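Local coordinates for protein soluble lytic murein transglycosylase (Pseudomonas aeruginosa, PDB 5OHU) that cleaves the glycan strands of bacterial cell-wall peptidoglycan as a lytic transglycosylase, taking part in both exolytic and endolytic turnover, at residues A[479-483]-A[496-500]; A[96-100]-A[123-128]; A[315-319]-A[597-601]; A[186-192]-A[243-247]. All blocks are in the same frame, centred on the assembly; numbering follows the deposited sequence.

Contact 1: A[479-483]-A[496-500]; sequences RATLV and IFAIT. With PO4 (phosphate ion), chain I.
Leu482 and Phe497 form the centre of an apolar joint between helices 479-488 and 493-504, whose short segments approach to 10.9 Å between axes at 119°. The main interaction is a CH-pi contact: Leu482 CD1 sits 3.4 Å from the centroid of the Phe497 ring and 9° off its normal, so a single methyl covers the middle of one face. With CG of the leucine anti to the carbonyl carbon (chi1 -75°), the branch carries CD1 over the ring. Leu482 CB makes a separate contact at the rim, 3.4 Å from Phe497 CE1.

Looser van der Waals contacts complete the packing. Val483 CG2 meets the ring at its edge, 3.9 Å from Phe497 CE1, while the CA and CG of Arg479 come against Phe497 CZ obliquely. The second methyl of Leu482, CD2, lies 4.2 Å from Ile496 CG1. Tyr621 and Leu625 also contact Phe497, and Met520 packs on Ile496 and Thr500.

Polar groups are satisfied within or outside the pair. Ile496 O receives both Thr500 N and, at 2.8 Å, Thr500 OG1, from opposite faces of its carbonyl plane. Thr481 OG1 lies 3.0 Å from O4 of a phosphate ion, with Asp548 as an alternative acceptor for its single proton. Cohesion between the two segments within the transglycosylase SLT domain therefore rests on shape and dispersion, with the hydroxyls engaged elsewhere.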
loop_
_atom_site.group_PDB
_atom_site.type_symbol
_atom_site.label_atom_id
_atom_site.label_comp_id
_atom_site.label_asym_id
_atom_site.label_seq_id
_atom_site.Cartn_x
_atom_site.Cartn_y
_atom_site.Cartn_z
ATOM N N ARG A 479 13.005 -21.386 14.459
ATOM C CA ARG A 479 14.381 -21.427 13.987
ATOM C C ARG A 479 14.832 -22.835 13.602
ATOM O O ARG A 479 15.495 -23.021 12.572
ATOM C CB ARG A 479 15.289 -20.862 15.080
ATOM C CG ARG A 479 16.773 -20.956 14.783
ATOM C CD ARG A 479 17.575 -20.304 15.902
ATOM N NE ARG A 479 19.007 -20.391 15.648
ATOM C CZ ARG A 479 19.912 -19.603 16.215
ATOM N NH1 ARG A 479 19.526 -18.656 17.065
ATOM N NH2 ARG A 479 21.199 -19.757 15.926
ATOM N N ALA A 480 14.518 -23.834 14.434
ATOM C CA ALA A 480 15.063 -25.171 14.217
ATOM C C ALA A 480 14.552 -25.764 12.910
ATOM O O ALA A 480 15.326 -26.318 12.122
ATOM C CB ALA A 480 14.724 -26.085 15.404
ATOM N N THR A 481 13.244 -25.652 12.661
ATOM C CA THR A 481 12.684 -26.114 11.396
ATOM C C THR A 481 13.169 -25.270 10.216
ATOM O O THR A 481 13.424 -25.808 9.133
ATOM C CB THR A 481 11.156 -26.101 11.459
ATOM O OG1 THR A 481 10.719 -26.888 12.578
ATOM C CG2 THR A 481 10.563 -26.679 10.168
ATOM N N LEU A 482 13.299 -23.949 10.391
ATOM C CA LEU A 482 13.789 -23.120 9.290
ATOM C C LEU A 482 15.190 -23.541 8.850
ATOM O O LEU A 482 15.456 -23.678 7.648
ATOM C CB LEU A 482 13.768 -21.648 9.686
ATOM C CG LEU A 482 12.410 -20.929 9.725
ATOM C CD1 LEU A 482 12.590 -19.460 10.001
ATOM C CD2 LEU A 482 11.738 -21.032 8.377
ATOM N N VAL A 483 16.093 -23.762 9.811
ATOM C CA VAL A 483 17.468 -24.133 9.491
ATOM C C VAL A 483 17.521 -25.532 8.884
ATOM O O VAL A 483 18.225 -25.770 7.893
ATOM C CB VAL A 483 18.341 -24.000 10.758
ATOM C CG1 VAL A 483 19.760 -24.525 10.522
ATOM C CG2 VAL A 483 18.396 -22.519 11.196
ATOM N N ILE A 496 15.754 -18.021 3.847
ATOM C CA ILE A 496 14.401 -18.450 4.162
ATOM C C ILE A 496 13.833 -17.656 5.347
ATOM O O ILE A 496 12.639 -17.332 5.366
ATOM C CB ILE A 496 14.386 -19.971 4.391
ATOM C CG1 ILE A 496 12.967 -20.511 4.384
ATOM C CG2 ILE A 496 15.033 -20.339 5.702
ATOM C CD1 ILE A 496 12.925 -22.024 4.458
ATOM N N PHE A 497 14.655 -17.325 6.344
ATOM C CA PHE A 497 14.225 -16.376 7.366
ATOM C C PHE A 497 13.814 -15.049 6.733
ATOM O O PHE A 497 12.779 -14.474 7.089
ATOM C CB PHE A 497 15.343 -16.129 8.377
ATOM C CG PHE A 497 15.507 -17.210 9.394
ATOM C CD1 PHE A 497 16.153 -18.390 9.070
ATOM C CD2 PHE A 497 15.054 -17.031 10.690
ATOM C CE1 PHE A 497 16.319 -19.384 10.008
ATOM C CE2 PHE A 497 15.226 -18.021 11.639
ATOM C CZ PHE A 497 15.859 -19.198 11.293
ATOM N N ALA A 498 14.629 -14.550 5.790
ATOM C CA ALA A 498 14.322 -13.298 5.104
ATOM C C ALA A 498 13.000 -13.372 4.347
ATOM O O ALA A 498 12.180 -12.453 4.425
ATOM C CB ALA A 498 15.455 -12.931 4.142
ATOM N N ILE A 499 12.786 -14.447 3.587
ATOM C CA ILE A 499 11.547 -14.574 2.833
ATOM C C ILE A 499 10.370 -14.624 3.793
ATOM O O ILE A 499 9.334 -13.983 3.576
ATOM C CB ILE A 499 11.613 -15.820 1.928
ATOM C CG1 ILE A 499 12.576 -15.590 0.757
ATOM C CG2 ILE A 499 10.205 -16.272 1.480
ATOM C CD1 ILE A 499 11.968 -14.855 -0.431
ATOM N N THR A 500 10.528 -15.359 4.892
ATOM C CA THR A 500 9.469 -15.434 5.888
ATOM C C THR A 500 9.216 -14.074 6.523
ATOM O O THR A 500 8.064 -13.661 6.688
ATOM C CB THR A 500 9.848 -16.465 6.943
ATOM O OG1 THR A 500 9.982 -17.735 6.307
ATOM C CG2 THR A 500 8.794 -16.546 8.022
HETATM P P PO4 I . 8.981 -25.367 15.680
HETATM O O1 PO4 I . 8.617 -26.821 15.873
HETATM O O2 PO4 I . 8.976 -24.668 17.022
HETATM O O3 PO4 I . 7.944 -24.728 14.788
HETATM O O4 PO4 I . 10.352 -25.259 15.052
#

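Contact 2: A[96-100]-A[123-128]. With PO4 (phosphate ion), chain E.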
loop_
_atom_site.group_PDB
_atom_site.type_symbol
_atom_site.label_atom_id
_atom_site.label_comp_id
_atom_site.label_asym_id
_atom_site.label_seq_id
_atom_site.Cartn_x
_atom_site.Cartn_y
_atom_site.Cartn_z
ATOM N N GLY A 96 -16.588 4.850 15.178
ATOM C CA GLY A 96 -17.023 5.518 13.963
ATOM C C GLY A 96 -18.296 4.935 13.367
ATOM O O GLY A 96 -19.104 5.666 12.781
ATOM N N TRP A 97 -18.494 3.622 13.489
ATOM C CA TRP A 97 -19.740 3.030 13.003
ATOM C C TRP A 97 -20.924 3.546 13.801
ATOM O O TRP A 97 -21.987 3.832 13.237
ATOM C CB TRP A 97 -19.668 1.499 13.068
ATOM C CG TRP A 97 -18.598 0.964 12.185
ATOM C CD1 TRP A 97 -17.420 0.395 12.581
ATOM C CD2 TRP A 97 -18.568 0.992 10.753
ATOM N NE1 TRP A 97 -16.670 0.048 11.486
ATOM C CE2 TRP A 97 -17.348 0.407 10.350
ATOM C CE3 TRP A 97 -19.457 1.441 9.771
ATOM C CZ2 TRP A 97 -16.994 0.261 9.007
ATOM C CZ3 TRP A 97 -19.103 1.292 8.431
ATOM C CH2 TRP A 97 -17.881 0.708 8.067
ATOM N N LEU A 98 -20.750 3.694 15.112
ATOM C CA LEU A 98 -21.804 4.279 15.924
ATOM C C LEU A 98 -22.095 5.711 15.494
ATOM O O LEU A 98 -23.259 6.127 15.460
ATOM C CB LEU A 98 -21.425 4.217 17.407
ATOM C CG LEU A 98 -22.340 4.957 18.399
ATOM C CD1 LEU A 98 -23.792 4.530 18.254
ATOM C CD2 LEU A 98 -21.870 4.784 19.837
ATOM N N LYS A 99 -21.060 6.488 15.156
ATOM C CA LYS A 99 -21.327 7.871 14.766
ATOM C C LYS A 99 -22.021 7.926 13.419
ATOM O O LYS A 99 -22.930 8.741 13.215
ATOM C CB LYS A 99 -20.039 8.689 14.722
ATOM C CG LYS A 99 -19.326 8.815 16.071
ATOM C CD LYS A 99 -18.171 9.837 15.993
ATOM C CE LYS A 99 -18.698 11.271 15.788
ATOM N NZ LYS A 99 -17.630 12.336 15.943
ATOM N N LEU A 100 -21.603 7.064 12.488
ATOM C CA LEU A 100 -22.266 6.993 11.193
ATOM C C LEU A 100 -23.759 6.746 11.355
ATOM O O LEU A 100 -24.592 7.492 10.819
ATOM C CB LEU A 100 -21.629 5.890 10.348
ATOM C CG LEU A 100 -22.329 5.576 9.036
ATOM C CD1 LEU A 100 -22.263 6.765 8.112
ATOM C CD2 LEU A 100 -21.701 4.330 8.385
ATOM N N LEU A 123 -13.830 11.031 9.517
ATOM C CA LEU A 123 -14.365 9.678 9.495
ATOM C C LEU A 123 -14.266 9.042 8.112
ATOM O O LEU A 123 -14.280 7.815 8.011
ATOM C CB LEU A 123 -15.812 9.680 9.968
ATOM C CG LEU A 123 -15.945 9.854 11.481
ATOM C CD1 LEU A 123 -17.392 10.071 11.850
ATOM C CD2 LEU A 123 -15.336 8.651 12.242
ATOM N N ASN A 124 -14.174 9.841 7.050
ATOM C CA ASN A 124 -14.077 9.312 5.687
ATOM C C ASN A 124 -15.296 8.472 5.311
ATOM O O ASN A 124 -15.179 7.457 4.623
ATOM C CB ASN A 124 -12.794 8.501 5.494
ATOM C CG ASN A 124 -11.568 9.351 5.602
ATOM O OD1 ASN A 124 -11.493 10.427 5.005
ATOM N ND2 ASN A 124 -10.603 8.891 6.381
ATOM N N PHE A 125 -16.474 8.891 5.766
ATOM C CA PHE A 125 -17.733 8.346 5.275
ATOM C C PHE A 125 -18.321 9.337 4.278
ATOM O O PHE A 125 -18.794 10.410 4.664
ATOM C CB PHE A 125 -18.708 8.076 6.415
ATOM C CG PHE A 125 -18.316 6.923 7.287
ATOM C CD1 PHE A 125 -18.168 5.654 6.753
ATOM C CD2 PHE A 125 -18.113 7.106 8.648
ATOM C CE1 PHE A 125 -17.823 4.578 7.568
ATOM C CE2 PHE A 125 -17.767 6.042 9.463
ATOM C CZ PHE A 125 -17.619 4.775 8.926
ATOM N N THR A 126 -18.272 8.979 2.994
ATOM C CA THR A 126 -18.866 9.814 1.957
ATOM C C THR A 126 -20.322 10.157 2.265
ATOM O O THR A 126 -20.781 11.261 1.954
ATOM C CB THR A 126 -18.759 9.091 0.606
ATOM O OG1 THR A 126 -17.383 8.874 0.295
ATOM C CG2 THR A 126 -19.385 9.908 -0.513
ATOM N N GLU A 127 -21.061 9.231 2.880
ATOM C CA GLU A 127 -22.459 9.486 3.195
ATOM C C GLU A 127 -22.615 10.684 4.128
ATOM O O GLU A 127 -23.510 11.516 3.942
ATOM C CB GLU A 127 -23.081 8.235 3.815
ATOM C CG GLU A 127 -24.560 8.387 4.144
ATOM C CD GLU A 127 -25.151 7.133 4.790
ATOM O OE1 GLU A 127 -26.374 7.112 5.023
ATOM O OE2 GLU A 127 -24.397 6.166 5.059
ATOM N N LEU A 128 -21.751 10.793 5.133
ATOM C CA LEU A 128 -21.833 11.934 6.038
ATOM C C LEU A 128 -21.418 13.226 5.338
ATOM O O LEU A 128 -22.038 14.279 5.538
ATOM C CB LEU A 128 -20.963 11.684 7.276
ATOM C CG LEU A 128 -21.257 10.465 8.140
ATOM C CD1 LEU A 128 -20.155 10.290 9.165
ATOM C CD2 LEU A 128 -22.618 10.592 8.833
HETATM P P PO4 E . -8.114 11.707 6.145
HETATM O O1 PO4 E . -7.390 10.949 5.054
HETATM O O2 PO4 E . -8.495 10.753 7.254
HETATM O O3 PO4 E . -9.359 12.353 5.580
HETATM O O4 PO4 E . -7.213 12.788 6.697
#
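Phe125 presses its ring against helix 95-108, where three residues receive it. Aromatic and CH-pi contacts dominate. Leu100 CD2 stands 4.0 Å from the ring centroid and 13° off the normal, while Leu123 O lies above the opposite face, displaced toward the rim. Trp97 meets the same phenyl obliquely, with planes at 54°; Phe125 CZ rides over a face of the indole, and Trp97 CZ3 is 3.6 Å from Phe125 CE1.

Aliphatic contacts extend the patch at both ends. Leu123 CD2 rests 4.0 Å from Gly96 CA, a close approach that the missing side chain permits, and Leu123 CD1 touches Lys99 CB. Beyond the phenyl, Leu100 CD1 packs on Leu128 CG at 3.8 Å.

Polar ends turn to other partners: Lys99 NZ bonds Tyr118 O, and Glu127 pairs with Arg104. Asn124 ND2 donates to O2 of a phosphate ion at 2.9 Å (N-H...O 160°), an ion also held by Lys122.

Phe125 occupies the N-cap position of helix 126-138, so the contact wedges the start of one helix against the flank of an earlier one, as in the all-helical superhelical ring of Slt70-like transglycosylases.

Contact 3: A[315-319]-A[597-601]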
loop_
_atom_site.group_PDB
_atom_site.type_symbol
_atom_site.label_atom_id
_atom_site.label_comp_id
_atom_site.label_asym_id
_atom_site.label_seq_id
_atom_site.Cartn_x
_atom_site.Cartn_y
_atom_site.Cartn_z
ATOM N N ARG A 315 16.411 5.793 -14.132
ATOM C CA ARG A 315 16.504 4.339 -14.232
ATOM C C ARG A 315 16.781 3.906 -15.666
ATOM O O ARG A 315 17.620 3.031 -15.916
ATOM C CB ARG A 315 15.214 3.695 -13.716
ATOM C CG ARG A 315 15.120 3.675 -12.195
ATOM C CD ARG A 315 13.747 3.249 -11.662
ATOM N NE ARG A 315 13.830 3.197 -10.209
ATOM C CZ ARG A 315 12.868 3.546 -9.366
ATOM N NH1 ARG A 315 11.693 3.965 -9.818
ATOM N NH2 ARG A 315 13.087 3.469 -8.061
ATOM N N LEU A 316 16.098 4.531 -16.623
ATOM C CA LEU A 316 16.267 4.161 -18.015
ATOM C C LEU A 316 17.686 4.466 -18.484
ATOM O O LEU A 316 18.303 3.654 -19.179
ATOM C CB LEU A 316 15.228 4.892 -18.868
ATOM C CG LEU A 316 15.242 4.685 -20.387
ATOM C CD1 LEU A 316 15.207 3.207 -20.748
ATOM C CD2 LEU A 316 14.063 5.383 -21.030
ATOM N N LEU A 317 18.234 5.618 -18.087
ATOM C CA LEU A 317 19.620 5.915 -18.434
ATOM C C LEU A 317 20.557 4.859 -17.866
ATOM O O LEU A 317 21.518 4.451 -18.522
ATOM C CB LEU A 317 20.005 7.312 -17.937
ATOM C CG LEU A 317 19.318 8.458 -18.689
ATOM C CD1 LEU A 317 19.418 9.765 -17.916
ATOM C CD2 LEU A 317 19.936 8.592 -20.099
ATOM N N LEU A 318 20.285 4.403 -16.643
ATOM C CA LEU A 318 21.111 3.361 -16.044
ATOM C C LEU A 318 20.965 2.049 -16.806
ATOM O O LEU A 318 21.955 1.357 -17.058
ATOM C CB LEU A 318 20.731 3.165 -14.572
ATOM C CG LEU A 318 21.001 4.317 -13.588
ATOM C CD1 LEU A 318 20.325 3.975 -12.280
ATOM C CD2 LEU A 318 22.483 4.574 -13.351
ATOM N N ARG A 319 19.739 1.689 -17.183
ATOM C CA ARG A 319 19.569 0.471 -17.968
ATOM C C ARG A 319 20.305 0.571 -19.299
ATOM O O ARG A 319 20.786 -0.437 -19.822
ATOM C CB ARG A 319 18.089 0.186 -18.210
ATOM C CG ARG A 319 17.814 -1.194 -18.823
ATOM C CD ARG A 319 17.738 -2.293 -17.778
ATOM N NE ARG A 319 17.247 -3.532 -18.382
ATOM C CZ ARG A 319 16.705 -4.546 -17.712
ATOM N NH1 ARG A 319 16.556 -4.487 -16.396
ATOM N NH2 ARG A 319 16.310 -5.623 -18.361
ATOM N N VAL A 597 21.807 -2.491 -11.052
ATOM C CA VAL A 597 21.022 -1.896 -12.128
ATOM C C VAL A 597 19.743 -2.698 -12.366
ATOM O O VAL A 597 18.651 -2.134 -12.523
ATOM C CB VAL A 597 21.861 -1.784 -13.417
ATOM C CG1 VAL A 597 20.961 -1.336 -14.604
ATOM C CG2 VAL A 597 23.017 -0.814 -13.242
ATOM N N TRP A 598 19.861 -4.025 -12.426
ATOM C CA TRP A 598 18.680 -4.849 -12.686
ATOM C C TRP A 598 17.616 -4.632 -11.624
ATOM O O TRP A 598 16.436 -4.455 -11.947
ATOM C CB TRP A 598 19.041 -6.332 -12.758
ATOM C CG TRP A 598 17.842 -7.147 -13.206
ATOM C CD1 TRP A 598 17.415 -7.335 -14.498
ATOM C CD2 TRP A 598 16.901 -7.849 -12.371
ATOM N NE1 TRP A 598 16.277 -8.118 -14.513
ATOM C CE2 TRP A 598 15.952 -8.453 -13.222
ATOM C CE3 TRP A 598 16.791 -8.050 -10.992
ATOM C CZ2 TRP A 598 14.904 -9.226 -12.738
ATOM C CZ3 TRP A 598 15.742 -8.819 -10.511
ATOM C CH2 TRP A 598 14.811 -9.392 -11.384
ATOM N N ILE A 599 18.015 -4.629 -10.348
ATOM C CA ILE A 599 17.053 -4.414 -9.271
ATOM C C ILE A 599 16.421 -3.043 -9.401
ATOM O O ILE A 599 15.198 -2.890 -9.292
ATOM C CB ILE A 599 17.722 -4.581 -7.894
ATOM C CG1 ILE A 599 17.981 -6.059 -7.600
ATOM C CG2 ILE A 599 16.790 -4.059 -6.813
ATOM C CD1 ILE A 599 19.192 -6.270 -6.705
ATOM N N GLU A 600 17.252 -2.025 -9.634
ATOM C CA GLU A 600 16.758 -0.659 -9.692
ATOM C C GLU A 600 15.756 -0.469 -10.823
ATOM O O GLU A 600 14.864 0.385 -10.724
ATOM C CB GLU A 600 17.915 0.320 -9.881
ATOM C CG GLU A 600 17.516 1.740 -9.565
ATOM C CD GLU A 600 16.934 1.855 -8.172
ATOM O OE1 GLU A 600 17.642 1.425 -7.208
ATOM O OE2 GLU A 600 15.761 2.310 -8.054
ATOM N N THR A 601 15.880 -1.247 -11.904
ATOM C CA THR A 601 15.042 -1.057 -13.080
ATOM C C THR A 601 13.946 -2.102 -13.178
ATOM O O THR A 601 13.354 -2.268 -14.246
ATOM C CB THR A 601 15.877 -1.043 -14.366
ATOM O OG1 THR A 601 16.552 -2.299 -14.527
ATOM C CG2 THR A 601 16.927 0.093 -14.335
HETATM O O HOH W 1 14.866 -5.184 -14.333
#
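Arg315 lays the edge of its guanidinium against the carboxylate of Glu600, the two planes only 7° apart. It grips side-on, NE and NH2 both donating to Glu600 OE2, NE meeting the anti lone pair of that oxygen and NH2 approaching nearly along its C-O bond. Arg315 NH2 lies 2.9 Å from Glu600 OE2. The chain of Arg315 is extended from CG to NE, whereas Glu600 bends at chi2 (55°) to bring its carboxylate to the arginine. The other oxygen, Glu600 OE1, is held by Tyr375 and Trp346, so the carboxylate is fixed at both oxygens and probably stays ionised.

One helical turn on, Arg319 NH1 donates in plane to Thr601 OG1 at 2.9 Å. That hydroxyl in turn donates to Val597 O, 2.9 Å from Thr601 OG1, and thereby closes the last turn of helix 595-600. Water 1 lengthens the network: it donates to Trp598 O and weakly accepts from Arg319 NH1. Trp586 O engages both Arg319 NH2 and Trp598 NE1.

Between these polar ends, aliphatic carbons pack on the backbone of the facing helix. Thr601 CG2 is 3.4 Å from Arg315 O, and Val597 CG1 lies 3.8 Å from Leu318 O.

Largely buried, the contact joins the C-terminal ends of helices 307-319 and 595-600, where the lysozyme-like catalytic domain meets the helical ring, as in Slt70-like enzymes.

Contact 4: A[186-192]-A[243-247]; sequences KLAAEAR and LGLRR
A Schellman motif terminates helix 178-190, and Arg247 of helix 235-251 reaches across to the same turn. Arg192, at positive phi, sends its N back to Ala189 O; Arg247 NH2 takes that oxygen from the opposite face of the carbonyl plane at 3.1 Å, nearly straight at 166°. The acceptor lies in the guanidinium plane. Bends at chi2 and chi3 fold the arginine into this position, and Ala218 and Pro221 pack on it.

Salt bridging comes at the other end. Glu190 OE2 sits 3.0 Å from Arg246 NH2, although the hydrogen bond itself is weak and the carboxylate and guanidinium are turned 74° apart. Lys186 NZ, whose main partner is Asp239, also binds a phosphate ion. It shares water 2 with Arg246 NH1, the water accepting from both, weakly from the lysine.

Apolar packing lies between the two polar ends. Leu243 CD1 is lodged among Ala189 CB, Lys186 CG and the CG of Glu190, the last 3.6 Å away, and Ala218 covers both Leu243 and Ala189. The segment axes run nearly parallel, 11.4 Å apart at their closest approach.

Last comes a stack of like charges. The guanidinium of Arg192 lies flat on that of Arg247, planes 22° apart, with Arg192 NH2 3.7 Å from Arg247 NE.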
loop_
_atom_site.group_PDB
_atom_site.type_symbol
_atom_site.label_atom_id
_atom_site.label_comp_id
_atom_site.label_asym_id
_atom_site.label_seq_id
_atom_site.Cartn_x
_atom_site.Cartn_y
_atom_site.Cartn_z
ATOM N N LYS A 186 -15.776 11.424 -17.778
ATOM C CA LYS A 186 -14.375 11.106 -18.014
ATOM C C LYS A 186 -13.789 10.327 -16.835
ATOM O O LYS A 186 -13.129 9.290 -17.022
ATOM C CB LYS A 186 -13.624 12.410 -18.273
ATOM C CG LYS A 186 -12.186 12.284 -18.714
ATOM C CD LYS A 186 -11.630 13.658 -19.107
ATOM C CE LYS A 186 -10.163 13.805 -18.721
ATOM N NZ LYS A 186 -9.577 15.086 -19.207
ATOM N N LEU A 187 -14.074 10.785 -15.608
ATOM C CA LEU A 187 -13.588 10.099 -14.414
ATOM C C LEU A 187 -14.158 8.694 -14.311
ATOM O O LEU A 187 -13.461 7.765 -13.885
ATOM C CB LEU A 187 -13.960 10.899 -13.168
ATOM C CG LEU A 187 -13.294 12.264 -13.107
ATOM C CD1 LEU A 187 -13.860 13.107 -11.965
ATOM C CD2 LEU A 187 -11.800 12.052 -12.942
ATOM N N ALA A 188 -15.437 8.528 -14.662
ATOM C CA ALA A 188 -16.038 7.203 -14.611
ATOM C C ALA A 188 -15.403 6.288 -15.649
ATOM O O ALA A 188 -15.181 5.097 -15.391
ATOM C CB ALA A 188 -17.551 7.302 -14.826
ATOM N N ALA A 189 -15.105 6.833 -16.831
ATOM C CA ALA A 189 -14.465 6.035 -17.866
ATOM C C ALA A 189 -13.057 5.650 -17.451
ATOM O O ALA A 189 -12.629 4.513 -17.681
ATOM C CB ALA A 189 -14.456 6.807 -19.191
ATOM N N GLU A 190 -12.341 6.572 -16.794
ATOM C CA GLU A 190 -10.990 6.275 -16.316
ATOM C C GLU A 190 -11.002 5.155 -15.283
ATOM O O GLU A 190 -10.124 4.291 -15.281
ATOM C CB GLU A 190 -10.353 7.537 -15.729
ATOM C CG GLU A 190 -9.931 8.556 -16.780
ATOM C CD GLU A 190 -9.612 9.924 -16.202
ATOM O OE1 GLU A 190 -9.910 10.145 -15.013
ATOM O OE2 GLU A 190 -9.078 10.783 -16.938
ATOM N N ALA A 191 -11.983 5.160 -14.389
ATOM C CA ALA A 191 -12.082 4.154 -13.343
ATOM C C ALA A 191 -12.736 2.872 -13.830
ATOM O O ALA A 191 -12.979 1.974 -13.015
ATOM C CB ALA A 191 -12.860 4.711 -12.151
ATOM N N ARG A 192 -13.040 2.782 -15.128
ATOM C CA ARG A 192 -13.628 1.585 -15.732
ATOM C C ARG A 192 -15.000 1.268 -15.149
ATOM O O ARG A 192 -15.417 0.109 -15.136
ATOM C CB ARG A 192 -12.703 0.370 -15.595
ATOM C CG ARG A 192 -11.301 0.582 -16.122
ATOM C CD ARG A 192 -10.405 -0.625 -15.883
ATOM N NE ARG A 192 -8.996 -0.276 -16.049
ATOM C CZ ARG A 192 -8.259 -0.575 -17.119
ATOM N NH1 ARG A 192 -8.792 -1.246 -18.134
ATOM N NH2 ARG A 192 -6.984 -0.199 -17.175
ATOM N N LEU A 243 -8.013 10.283 -23.366
ATOM C CA LEU A 243 -8.319 9.169 -22.481
ATOM C C LEU A 243 -7.879 7.855 -23.107
ATOM O O LEU A 243 -7.241 7.017 -22.451
ATOM C CB LEU A 243 -9.816 9.144 -22.155
ATOM C CG LEU A 243 -10.206 8.101 -21.099
ATOM C CD1 LEU A 243 -11.192 8.707 -20.123
ATOM C CD2 LEU A 243 -10.803 6.881 -21.757
ATOM N N GLY A 244 -8.188 7.674 -24.393
ATOM C CA GLY A 244 -7.814 6.437 -25.058
ATOM C C GLY A 244 -6.312 6.244 -25.145
ATOM O O GLY A 244 -5.807 5.138 -24.944
ATOM N N LEU A 245 -5.567 7.315 -25.414
ATOM C CA LEU A 245 -4.117 7.150 -25.486
ATOM C C LEU A 245 -3.524 6.826 -24.126
ATOM O O LEU A 245 -2.587 6.027 -24.032
ATOM C CB LEU A 245 -3.441 8.384 -26.071
ATOM C CG LEU A 245 -3.851 8.680 -27.502
ATOM C CD1 LEU A 245 -3.576 10.129 -27.867
ATOM C CD2 LEU A 245 -3.106 7.732 -28.398
ATOM N N ARG A 246 -4.061 7.423 -23.061
ATOM C CA ARG A 246 -3.569 7.100 -21.721
ATOM C C ARG A 246 -3.871 5.653 -21.372
ATOM O O ARG A 246 -3.035 4.959 -20.779
ATOM C CB ARG A 246 -4.185 8.044 -20.681
ATOM C CG ARG A 246 -3.246 9.189 -20.282
ATOM C CD ARG A 246 -3.925 10.536 -20.322
ATOM N NE ARG A 246 -5.246 10.510 -19.700
ATOM C CZ ARG A 246 -6.244 11.335 -20.013
ATOM N NH1 ARG A 246 -6.076 12.266 -20.953
ATOM N NH2 ARG A 246 -7.408 11.215 -19.385
ATOM N N ARG A 247 -5.063 5.183 -21.732
ATOM C CA ARG A 247 -5.404 3.785 -21.510
ATOM C C ARG A 247 -4.508 2.886 -22.351
ATOM O O ARG A 247 -3.882 1.952 -21.835
ATOM C CB ARG A 247 -6.888 3.572 -21.837
ATOM C CG ARG A 247 -7.409 2.132 -21.746
ATOM C CD ARG A 247 -7.559 1.593 -20.313
ATOM N NE ARG A 247 -8.072 2.567 -19.347
ATOM C CZ ARG A 247 -9.364 2.750 -19.072
ATOM N NH1 ARG A 247 -10.289 2.046 -19.702
ATOM N NH2 ARG A 247 -9.733 3.637 -18.152
HETATM O O HOH W 2 -8.520 13.291 -21.341
#

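Overall arrangement
Along the chain from its N terminus, contact 2 closes the first and short loop, holding the start of helix 126-138 to helix 95-108. Contact 4 follows in series, drawing helix 178-190 to helix 235-251 across about fifty residues. Contact 3 then opens at 315-319 and closes only at 597-601, enclosing most of the second half of the chain. Nested inside that long loop is contact 1, the local pairing of 479-483 with 496-500 in the SLT domain; no two contacts cross. Contacts 1 and 2 lie on opposite sides of the chain's centre, their own centres 43 Å apart. Contact 3 bridges by far the longest interval of sequence, 277 residues.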